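Local structure of ribosomal RNA small subunit methyltransferase D (Haemophilus influenzae, 2IFT) at residues R14-L19 with L72-K77; E56-F61 with D127-D132. The protein probably methylates a specific guanine of 16S ribosomal RNA at its N2 atom, using S-adenosyl-L-methionine as the methyl donor. All coordinates share one frame; numbering follows the deposited sequence.

Contact 1. Residues R14-L19 with L72-K77; sequences RIIAGL and LSRQAK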
ATOM      1  N   ARG A  14      -9.107  -4.061 -13.027  1.00 44.27           N
ATOM      2  CA  ARG A  14      -9.503  -5.462 -13.025  1.00 43.71           C
ATOM      3  C   ARG A  14      -8.673  -6.217 -12.002  1.00 43.33           C
ATOM      4  O   ARG A  14      -7.446  -6.237 -12.077  1.00 43.56           O
ATOM      5  CB  ARG A  14      -9.308  -6.070 -14.402  1.00 44.32           C
ATOM      6  N   ILE A  15      -9.360  -6.832 -11.046  1.00 42.60           N
ATOM      7  CA  ILE A  15      -8.725  -7.601  -9.985  1.00 40.71           C
ATOM      8  C   ILE A  15      -8.189  -8.904 -10.562  1.00 41.22           C
ATOM      9  O   ILE A  15      -8.930  -9.667 -11.178  1.00 41.05           O
ATOM     10  CB  ILE A  15      -9.744  -7.896  -8.875  1.00 40.35           C
ATOM     11  CG1 ILE A  15     -10.231  -6.576  -8.280  1.00 39.84           C
ATOM     12  CG2 ILE A  15      -9.130  -8.794  -7.812  1.00 39.97           C
ATOM     13  CD1 ILE A  15     -11.407  -6.722  -7.350  1.00 42.31           C
ATOM     14  N   ILE A  16      -6.901  -9.155 -10.355  1.00 40.99           N
ATOM     15  CA  ILE A  16      -6.245 -10.349 -10.881  1.00 40.80           C
ATOM     16  C   ILE A  16      -6.381 -11.629 -10.046  1.00 39.32           C
ATOM     17  O   ILE A  16      -6.441 -12.728 -10.595  1.00 38.29           O
ATOM     18  CB  ILE A  16      -4.733 -10.061 -11.139  1.00 42.73           C
ATOM     19  CG1 ILE A  16      -4.468  -9.966 -12.646  1.00 45.26           C
ATOM     20  CG2 ILE A  16      -3.861 -11.154 -10.530  1.00 42.62           C
ATOM     21  CD1 ILE A  16      -5.284  -8.909 -13.366  1.00 47.76           C
ATOM     22  N   ALA A  17      -6.428 -11.501  -8.727  1.00 37.72           N
ATOM     23  CA  ALA A  17      -6.533 -12.687  -7.891  1.00 35.96           C
ATOM     24  C   ALA A  17      -7.485 -12.521  -6.721  1.00 35.85           C
ATOM     25  O   ALA A  17      -8.000 -11.434  -6.470  1.00 33.55           O
ATOM     26  CB  ALA A  17      -5.161 -13.082  -7.390  1.00 36.44           C
ATOM     27  N   GLY A  18      -7.711 -13.618  -6.005  1.00 37.17           N
ATOM     28  CA  GLY A  18      -8.608 -13.589  -4.867  1.00 36.59           C
ATOM     29  C   GLY A  18     -10.047 -13.842  -5.276  1.00 37.23           C
ATOM     30  O   GLY A  18     -10.325 -14.228  -6.414  1.00 36.94           O
ATOM     31  N   LEU A  19     -10.958 -13.599  -4.340  1.00 37.29           N
ATOM     32  CA  LEU A  19     -12.382 -13.803  -4.545  1.00 38.41           C
ATOM     33  C   LEU A  19     -12.981 -12.975  -5.661  1.00 39.34           C
ATOM     34  O   LEU A  19     -13.914 -13.419  -6.331  1.00 38.98           O
ATOM     35  CB  LEU A  19     -13.148 -13.475  -3.269  1.00 39.12           C
ATOM     36  CG  LEU A  19     -12.591 -13.999  -1.952  1.00 40.00           C
ATOM     37  CD1 LEU A  19     -13.661 -13.827  -0.879  1.00 38.76           C
ATOM     38  CD2 LEU A  19     -12.189 -15.468  -2.092  1.00 41.69           C
ATOM     39  N   LEU A  72      -7.641  -6.731  -0.599  1.00 22.27           N
ATOM     40  CA  LEU A  72      -8.960  -7.077  -0.095  1.00 23.13           C
ATOM     41  C   LEU A  72      -9.433  -8.372  -0.741  1.00 23.67           C
ATOM     42  O   LEU A  72      -9.870  -9.292  -0.056  1.00 23.57           O
ATOM     43  CB  LEU A  72      -9.956  -5.961  -0.392  1.00 23.72           C
ATOM     44  CG  LEU A  72      -9.869  -4.750   0.537  1.00 24.40           C
ATOM     45  CD1 LEU A  72     -10.751  -3.633   0.005  1.00 24.27           C
ATOM     46  CD2 LEU A  72     -10.284  -5.168   1.947  1.00 24.97           C
ATOM     47  N   SER A  73      -9.328  -8.447  -2.059  1.00 24.65           N
ATOM     48  CA  SER A  73      -9.746  -9.643  -2.773  1.00 27.19           C
ATOM     49  C   SER A  73      -9.089 -10.879  -2.169  1.00 28.89           C
ATOM     50  O   SER A  73      -9.695 -11.944  -2.112  1.00 28.28           O
ATOM     51  CB  SER A  73      -9.371  -9.541  -4.248  1.00 26.83           C
ATOM     52  OG  SER A  73      -9.709 -10.734  -4.935  1.00 29.50           O
ATOM     53  N   ARG A  74      -7.853 -10.732  -1.707  1.00 31.01           N
ATOM     54  CA  ARG A  74      -7.133 -11.861  -1.130  1.00 32.16           C
ATOM     55  C   ARG A  74      -7.396 -12.051   0.356  1.00 32.84           C
ATOM     56  O   ARG A  74      -6.667 -12.760   1.034  1.00 34.69           O
ATOM     57  CB  ARG A  74      -5.636 -11.708  -1.391  1.00 32.19           C
ATOM     58  CG  ARG A  74      -5.341 -11.291  -2.822  1.00 33.06           C
ATOM     59  CD  ARG A  74      -3.933 -11.651  -3.258  1.00 34.56           C
ATOM     60  NE  ARG A  74      -3.655 -11.127  -4.595  1.00 38.07           N
ATOM     61  CZ  ARG A  74      -2.787 -11.660  -5.452  1.00 38.92           C
ATOM     62  NH1 ARG A  74      -2.099 -12.747  -5.124  1.00 37.50           N
ATOM     63  NH2 ARG A  74      -2.602 -11.098  -6.639  1.00 40.71           N
ATOM     64  N   GLN A  75      -8.445 -11.414   0.854  1.00 34.52           N
ATOM     65  CA  GLN A  75      -8.829 -11.534   2.253  1.00 37.29           C
ATOM     66  C   GLN A  75      -7.856 -11.005   3.292  1.00 37.07           C
ATOM     67  O   GLN A  75      -7.595 -11.672   4.295  1.00 37.43           O
ATOM     68  CB  GLN A  75      -9.161 -12.990   2.587  1.00 40.08           C
ATOM     69  CG  GLN A  75     -10.588 -13.368   2.258  1.00 44.88           C
ATOM     70  CD  GLN A  75     -10.916 -13.109   0.811  1.00 48.40           C
ATOM     71  OE1 GLN A  75     -10.377 -13.768  -0.082  1.00 51.85           O
ATOM     72  NE2 GLN A  75     -11.790 -12.135   0.562  1.00 49.09           N
ATOM     73  N   ALA A  76      -7.317  -9.812   3.062  1.00 35.61           N
ATOM     74  CA  ALA A  76      -6.420  -9.211   4.039  1.00 32.42           C
ATOM     75  C   ALA A  76      -7.347  -8.911   5.205  1.00 30.84           C
ATOM     76  O   ALA A  76      -8.546  -8.740   5.006  1.00 29.02           O
ATOM     77  CB  ALA A  76      -5.833  -7.924   3.493  1.00 32.64           C
ATOM     78  N   LYS A  77      -6.824  -8.861   6.420  1.00 30.93           N
ATOM     79  CA  LYS A  77      -7.691  -8.567   7.542  1.00 31.49           C
ATOM     80  C   LYS A  77      -8.290  -7.177   7.356  1.00 31.25           C
ATOM     81  O   LYS A  77      -9.482  -6.966   7.571  1.00 30.35           O
ATOM     82  CB  LYS A  77      -6.930  -8.621   8.863  1.00 34.30           C
ATOM     83  CG  LYS A  77      -7.856  -8.397  10.049  1.00 38.03           C
ATOM     84  CD  LYS A  77      -7.139  -8.467  11.380  1.00 41.06           C
ATOM     85  CE  LYS A  77      -8.124  -8.240  12.517  1.00 42.38           C
ATOM     86  NZ  LYS A  77      -7.458  -8.276  13.844  1.00 45.83           N
TER

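Contact 2. Residues E56-F61 with D127-D132; sequences ECLDGF and DVVFLD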
ATOM      1  N   GLU A  56      -3.051  -6.368   8.261  1.00 27.16           N
ATOM      2  CA  GLU A  56      -3.663  -5.059   8.093  1.00 26.17           C
ATOM      3  C   GLU A  56      -2.773  -4.247   7.160  1.00 23.48           C
ATOM      4  O   GLU A  56      -1.558  -4.149   7.364  1.00 20.04           O
ATOM      5  CB  GLU A  56      -3.817  -4.375   9.451  1.00 29.50           C
ATOM      6  CG  GLU A  56      -4.678  -5.186  10.421  1.00 37.25           C
ATOM      7  CD  GLU A  56      -5.106  -4.399  11.643  1.00 41.75           C
ATOM      8  OE1 GLU A  56      -4.235  -4.061  12.475  1.00 45.86           O
ATOM      9  OE2 GLU A  56      -6.318  -4.111  11.767  1.00 44.45           O
ATOM     10  N   CYS A  57      -3.388  -3.672   6.131  1.00 20.50           N
ATOM     11  CA  CYS A  57      -2.651  -2.913   5.134  1.00 17.97           C
ATOM     12  C   CYS A  57      -2.939  -1.421   5.049  1.00 16.74           C
ATOM     13  O   CYS A  57      -3.998  -0.931   5.458  1.00 14.64           O
ATOM     14  CB  CYS A  57      -2.900  -3.519   3.758  1.00 17.37           C
ATOM     15  SG  CYS A  57      -2.820  -5.312   3.753  1.00 21.24           S
ATOM     16  N   LEU A  58      -1.963  -0.724   4.481  1.00 14.14           N
ATOM     17  CA  LEU A  58      -2.030   0.695   4.238  1.00 12.72           C
ATOM     18  C   LEU A  58      -1.696   0.904   2.763  1.00 11.84           C
ATOM     19  O   LEU A  58      -0.647   0.475   2.290  1.00  9.13           O
ATOM     20  CB  LEU A  58      -1.006   1.453   5.091  1.00 12.93           C
ATOM     21  CG  LEU A  58      -0.829   2.927   4.668  1.00 15.71           C
ATOM     22  CD1 LEU A  58      -2.164   3.662   4.798  1.00 12.42           C
ATOM     23  CD2 LEU A  58       0.230   3.610   5.526  1.00 12.47           C
ATOM     24  N   ASP A  59      -2.612   1.517   2.023  1.00 12.53           N
ATOM     25  CA  ASP A  59      -2.355   1.827   0.630  1.00 13.32           C
ATOM     26  C   ASP A  59      -2.145   3.320   0.772  1.00 14.94           C
ATOM     27  O   ASP A  59      -3.110   4.105   0.816  1.00 15.35           O
ATOM     28  CB  ASP A  59      -3.559   1.526  -0.271  1.00 15.13           C
ATOM     29  CG  ASP A  59      -3.195   1.599  -1.754  1.00 16.75           C
ATOM     30  OD1 ASP A  59      -2.190   2.263  -2.076  1.00 20.12           O
ATOM     31  OD2 ASP A  59      -3.898   1.014  -2.600  1.00 20.90           O
ATOM     32  N   GLY A  60      -0.868   3.684   0.887  1.00 15.88           N
ATOM     33  CA  GLY A  60      -0.454   5.060   1.118  1.00 14.05           C
ATOM     34  C   GLY A  60      -0.984   6.161   0.239  1.00 13.84           C
ATOM     35  O   GLY A  60      -1.370   7.219   0.736  1.00 15.21           O
ATOM     36  N   PHE A  61      -0.973   5.926  -1.064  1.00 10.80           N
ATOM     37  CA  PHE A  61      -1.443   6.901  -2.034  1.00 12.70           C
ATOM     38  C   PHE A  61      -2.362   6.106  -2.968  1.00 14.74           C
ATOM     39  O   PHE A  61      -2.012   5.820  -4.103  1.00 13.53           O
ATOM     40  CB  PHE A  61      -0.250   7.490  -2.807  1.00 12.51           C
ATOM     41  CG  PHE A  61       0.767   8.185  -1.931  1.00 12.69           C
ATOM     42  CD1 PHE A  61       1.634   7.456  -1.128  1.00 14.49           C
ATOM     43  CD2 PHE A  61       0.819   9.574  -1.873  1.00 15.47           C
ATOM     44  CE1 PHE A  61       2.538   8.096  -0.278  1.00 14.99           C
ATOM     45  CE2 PHE A  61       1.718  10.230  -1.025  1.00 14.29           C
ATOM     46  CZ  PHE A  61       2.577   9.493  -0.226  1.00 15.27           C
ATOM     47  N   ASP A 127       0.763  -4.297   8.783  1.00 18.16           N
ATOM     48  CA  ASP A 127       1.526  -5.503   8.460  1.00 18.38           C
ATOM     49  C   ASP A 127       2.046  -5.350   7.035  1.00 17.54           C
ATOM     50  O   ASP A 127       3.080  -5.916   6.671  1.00 17.43           O
ATOM     51  CB  ASP A 127       0.628  -6.745   8.508  1.00 20.69           C
ATOM     52  CG  ASP A 127       0.159  -7.081   9.903  1.00 26.11           C
ATOM     53  OD1 ASP A 127       0.975  -7.608  10.688  1.00 28.16           O
ATOM     54  OD2 ASP A 127      -1.021  -6.812  10.221  1.00 29.33           O
ATOM     55  N   VAL A 128       1.309  -4.592   6.221  1.00 16.22           N
ATOM     56  CA  VAL A 128       1.699  -4.374   4.827  1.00 16.52           C
ATOM     57  C   VAL A 128       1.465  -2.931   4.379  1.00 15.71           C
ATOM     58  O   VAL A 128       0.426  -2.337   4.679  1.00 14.86           O
ATOM     59  CB  VAL A 128       0.930  -5.338   3.878  1.00 16.49           C
ATOM     60  CG1 VAL A 128       1.411  -5.157   2.445  1.00 16.67           C
ATOM     61  CG2 VAL A 128       1.141  -6.778   4.317  1.00 14.89           C
ATOM     62  N   VAL A 129       2.431  -2.373   3.652  1.00 15.16           N
ATOM     63  CA  VAL A 129       2.324  -0.994   3.175  1.00 13.24           C
ATOM     64  C   VAL A 129       2.683  -0.836   1.703  1.00 14.06           C
ATOM     65  O   VAL A 129       3.725  -1.329   1.259  1.00 15.34           O
ATOM     66  CB  VAL A 129       3.242  -0.057   3.983  1.00 12.77           C
ATOM     67  CG1 VAL A 129       3.161   1.353   3.432  1.00 13.42           C
ATOM     68  CG2 VAL A 129       2.853  -0.076   5.456  1.00 12.05           C
ATOM     69  N   PHE A 130       1.812  -0.145   0.961  1.00 12.72           N
ATOM     70  CA  PHE A 130       2.001   0.136  -0.461  1.00 13.93           C
ATOM     71  C   PHE A 130       2.280   1.630  -0.627  1.00 16.05           C
ATOM     72  O   PHE A 130       1.418   2.466  -0.326  1.00 17.29           O
ATOM     73  CB  PHE A 130       0.740  -0.198  -1.277  1.00 14.99           C
ATOM     74  CG  PHE A 130       0.238  -1.599  -1.093  1.00 14.78           C
ATOM     75  CD1 PHE A 130      -0.918  -1.840  -0.361  1.00 14.54           C
ATOM     76  CD2 PHE A 130       0.927  -2.680  -1.638  1.00 16.49           C
ATOM     77  CE1 PHE A 130      -1.391  -3.143  -0.168  1.00 14.86           C
ATOM     78  CE2 PHE A 130       0.465  -3.983  -1.454  1.00 16.08           C
ATOM     79  CZ  PHE A 130      -0.704  -4.212  -0.711  1.00 14.87           C
ATOM     80  N   LEU A 131       3.478   1.963  -1.090  1.00 17.31           N
ATOM     81  CA  LEU A 131       3.863   3.349  -1.319  1.00 19.31           C
ATOM     82  C   LEU A 131       4.219   3.577  -2.782  1.00 21.77           C
ATOM     83  O   LEU A 131       5.339   3.267  -3.207  1.00 22.28           O
ATOM     84  CB  LEU A 131       5.078   3.720  -0.477  1.00 18.35           C
ATOM     85  CG  LEU A 131       4.931   3.800   1.029  1.00 18.82           C
ATOM     86  CD1 LEU A 131       6.279   4.126   1.620  1.00 19.20           C
ATOM     87  CD2 LEU A 131       3.910   4.857   1.399  1.00 18.79           C
ATOM     88  N   ASP A 132       3.274   4.107  -3.553  1.00 24.42           N
ATOM     89  CA  ASP A 132       3.527   4.389  -4.958  1.00 25.76           C
ATOM     90  C   ASP A 132       3.078   5.807  -5.335  1.00 26.80           C
ATOM     91  O   ASP A 132       2.210   6.001  -6.182  1.00 26.84           O
ATOM     92  CB  ASP A 132       2.845   3.344  -5.845  1.00 26.50           C
ATOM     93  CG  ASP A 132       1.331   3.415  -5.781  1.00 30.20           C
ATOM     94  OD1 ASP A 132       0.789   3.648  -4.679  1.00 30.24           O
ATOM     95  OD2 ASP A 132       0.684   3.230  -6.836  1.00 31.43           O
TER
HETATM   96  O   HOH W   1       0.114   3.914  -2.308  1.00 26.80           O

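Contact 1. Residues R14-L19 with L72-K77
S73, the last residue of helix 66-73, meets the loop from I15 to L19 with both its hydroxyl and its carbonyl. S73 OG donates to A17 O at a modelled 2.4 Å, so short that the exact length is doubtful. OG is anti to the backbone N of S73 (chi1 177°), and this turn carries it to the loop. The same hydroxyl also accepts from W20 N, so one oxygen joins two points of the loop. L19 N donates to S73 O at 3.0 Å. The bond is fairly straight (156° at H), but the donor sits well above the carbonyl plane. G18 CA adds a weak CH contact to S73 O at 3.4 Å. The positive phi of G18 suits glycine.

One apolar contact borders these bonds: I15 CG2 rests on S73 CB at 3.6 Å. R74 is met differently, by a methyl stacked on its charged group. The methyl of A17 lies over the centre of one face of the R74 guanidinium, with A17 CB 3.3 Å from R74 NH2. R74 reaches A17 because its chain is extended from CG to NE. R74 also makes a cation-pi contact with F45.

E70, one turn back on the same helix, fixes the loop from another point: its carboxylate accepts from the backbone N atoms of I16 and A17.

Q75 has positive phi and is the C-prime residue of a Schellman motif. Q75 N bonds to L72 O at 2.7 Å, and A76 N to A71 O. The contact thus joins the N-terminal loop to a Schellman-type helix C-terminus.

Contact 2. Residues E56-F61 with D127-D132
This is a parallel strand pair at the centre of the mixed sheet, where strand 56-59 runs beside strand 126-131. The segment axes come within 4.7 Å and differ in direction by 9°. The pairing register is C57 with V128, L58 with V129 and D59 with F130. L58 N bonds to V128 O, F130 N to L58 O and G60 N to F130 O.

At the start of the pair, E56 is gripped at both ends of its backbone. E56 O accepts from D127 N at 2.7 Å, in the carbonyl plane, and from V128 N at 3.1 Å. E56 N donates to D127 OD2 at 2.9 Å, nearly straight (170°), and meets the carboxylate on its anti side. D127 CG lies beside its own backbone N (chi1 -68°), which brings the carboxylate across to E56.

One face of the sheet carries C57, V128, D59 and F130. There C57 SG packs on V128 CB at 3.8 Å, and the F130 ring turns an edge to D59 CA. On the other face, L58 CB meets V129 CG2, and V129 also packs on L147 of helix 139-149. At the C-terminal end of the pair, L131 CD2 touches F61 CE1 at 3.9 Å, at the ring edge and in its plane.

A water joins the C-terminal ends. It accepts from F61 N at 2.6 Å and is also hydrogen-bonded to F130 O and D132 OD1. D59 OD2 accepts from G68 N. Polar groups thus gather where both strands end, with D59 OD1 and D132 OD1 4.2 Å apart. D59 precedes the glycine-rich loop, and D132 opens the DPPF signature of amino-group methyltransferases. This acidic pair is consistent with the S-adenosyl-L-methionine and target-base site of Rossmann-like methyltransferases.

From the N terminus, the chain first passes through 14-19, between strands 12-14 and 24-26. Contact 1 closes the long loop from there to the end of helix 66-73. Segment 56-61 lies within that loop, but its partner 127-132 comes later, so contacts 1 and 2 cross along the chain. Strand 56-59 leads through a loop into helix 66-73, which connects the two contacts directly. They also touch in space, through A76 CB and C57 SG, 4.0 Å apart. Contact 2 joins central strands of the methyltransferase sheet, while contact 1 ties the N-terminal loop to the far end of the first helix after strand 56-59.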